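Local atomic coordinates of 3-hydroxy-3-methylglutaryl-CoA lyase (Acinetobacter baumannii, PDB entry 6NDS), a protein that belongs to the HMGL-like family of TIM-barrel enzymes and here holds a zinc ion and coenzyme A. Residues 173-176 with 181-184. Numbering follows the deposited sequence.
Sequences HYLK and NITL
Tyr174 and Ile182 supply the closest pair of CA atoms between helix 164-176, here in its last turn, and strand 182-186, with 7.9 Å between Tyr174 CA and Ile182 CA; the CA atoms of Leu175 and Asn181 are 8.4 Å apart. The pair lies in one beta-alpha-beta crossover of the TIM barrel: the chain leaves strand 145-151, runs along the outside as a helix, and after a short loop re-enters the sheet parallel to the strand it left. No hydrogen bond spans the two segments; on the strand side Ile182 alone makes side-chain contact. Its CG1 lies beside the backbone N (chi1 -59°), anti to the carbonyl carbon, and with chi2 at -61° CD1 reaches the helix. There it rests against the base of the tyrosine, with Ile182 CD1 3.6 Å from Tyr174 CB and 3.9 Å from Tyr174 CD2, meeting the ring obliquely. Leu175 comes at the same branch from the next position along the helix, the two side chains crossing at nearly a right angle, and its CD1 touches both Ile182 CG1 and CD1. Both helical side chains thus meet the ethyl arm from the helix side, while Ile207 packs on the isoleucine from outside the pair. Tyr174 is buried and reaches past this apolar patch: its side chain touches Val150, its ring meets that of Phe130, and its hydroxyl is hydrogen-bonded to the backbone O of Thr149, so the helix is also tied to the strand that precedes it. The contact is packing between wall strand and outer helix; coenzyme A lies about 10 Å and the zinc ion about 13 Å from the Tyr174 side chain. The leucine's part in it is looser than the tyrosine's, with Leu175 CD1 4.2 Å from Ile182 CG1.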
loop_
_atom_site.group_PDB
_atom_site.type_symbol
_atom_site.label_atom_id
_atom_site.label_comp_id
_atom_site.label_asym_id
_atom_site.label_seq_id
_atom_site.Cartn_x
_atom_site.Cartn_y
_atom_site.Cartn_z
ATOM N N HIS A 173 -3.654 15.424 28.546
ATOM C CA HIS A 173 -4.148 16.792 28.687
ATOM C C HIS A 173 -5.542 16.931 28.081
ATOM O O HIS A 173 -6.411 17.601 28.651
ATOM C CB HIS A 173 -3.168 17.768 28.038
ATOM C CG HIS A 173 -3.325 19.188 28.489
ATOM N ND1 HIS A 173 -4.457 19.653 29.127
ATOM C CD2 HIS A 173 -2.486 20.248 28.390
ATOM C CE1 HIS A 173 -4.306 20.938 29.403
ATOM N NE2 HIS A 173 -3.121 21.324 28.966
ATOM N N TYR A 174 -5.773 16.310 26.923
ATOM C CA TYR A 174 -7.122 16.268 26.370
ATOM C C TYR A 174 -8.102 15.648 27.363
ATOM O O TYR A 174 -9.198 16.176 27.586
ATOM C CB TYR A 174 -7.122 15.487 25.059
ATOM C CG TYR A 174 -6.798 16.282 23.814
ATOM C CD1 TYR A 174 -7.452 17.475 23.517
ATOM C CD2 TYR A 174 -5.851 15.816 22.911
ATOM C CE1 TYR A 174 -7.161 18.178 22.347
ATOM C CE2 TYR A 174 -5.554 16.505 21.755
ATOM C CZ TYR A 174 -6.207 17.690 21.477
ATOM O OH TYR A 174 -5.907 18.359 20.306
ATOM N N LEU A 175 -7.721 14.519 27.971
ATOM C CA LEU A 175 -8.600 13.855 28.932
ATOM C C LEU A 175 -8.900 14.755 30.119
ATOM O O LEU A 175 -10.022 14.753 30.641
ATOM C CB LEU A 175 -7.973 12.544 29.412
ATOM C CG LEU A 175 -8.374 11.248 28.691
ATOM C CD1 LEU A 175 -8.441 11.429 27.203
ATOM C CD2 LEU A 175 -7.415 10.125 29.034
ATOM N N LYS A 176 -7.905 15.524 30.569
ATOM C CA LYS A 176 -8.111 16.421 31.704
ATOM C C LYS A 176 -9.172 17.471 31.401
ATOM O O LYS A 176 -9.889 17.912 32.307
ATOM C CB LYS A 176 -6.793 17.086 32.097
ATOM C CG LYS A 176 -5.774 16.127 32.690
ATOM C CD LYS A 176 -4.606 16.857 33.332
ATOM C CE LYS A 176 -3.277 16.190 32.998
ATOM N NZ LYS A 176 -2.611 16.858 31.840
ATOM N N ASN A 181 -12.545 11.400 23.404
ATOM C CA ASN A 181 -12.362 10.929 22.037
ATOM C C ASN A 181 -11.096 11.553 21.469
ATOM O O ASN A 181 -10.961 12.786 21.436
ATOM C CB ASN A 181 -13.575 11.254 21.169
ATOM C CG ASN A 181 -14.723 10.291 21.406
ATOM O OD1 ASN A 181 -14.741 9.565 22.397
ATOM N ND2 ASN A 181 -15.679 10.268 20.490
ATOM N N ILE A 182 -10.183 10.699 21.002
ATOM C CA ILE A 182 -8.822 11.080 20.641
ATOM C C ILE A 182 -8.503 10.540 19.255
ATOM O O ILE A 182 -8.803 9.379 18.952
ATOM C CB ILE A 182 -7.801 10.527 21.671
ATOM C CG1 ILE A 182 -8.093 11.049 23.081
ATOM C CG2 ILE A 182 -6.375 10.831 21.239
ATOM C CD1 ILE A 182 -8.012 12.552 23.206
ATOM N N THR A 183 -7.881 11.365 18.419
ATOM C CA THR A 183 -7.306 10.904 17.158
ATOM C C THR A 183 -5.790 10.990 17.225
ATOM O O THR A 183 -5.239 12.036 17.583
ATOM C CB THR A 183 -7.806 11.737 15.979
ATOM O OG1 THR A 183 -9.227 11.566 15.842
ATOM C CG2 THR A 183 -7.102 11.332 14.651
ATOM N N LEU A 184 -5.119 9.900 16.863
ATOM C CA LEU A 184 -3.677 9.920 16.643
ATOM C C LEU A 184 -3.436 9.958 15.144
ATOM O O LEU A 184 -3.842 9.035 14.424
ATOM C CB LEU A 184 -2.995 8.701 17.260
ATOM C CG LEU A 184 -3.275 8.501 18.737
ATOM C CD1 LEU A 184 -2.581 7.219 19.217
ATOM C CD2 LEU A 184 -2.810 9.718 19.543
#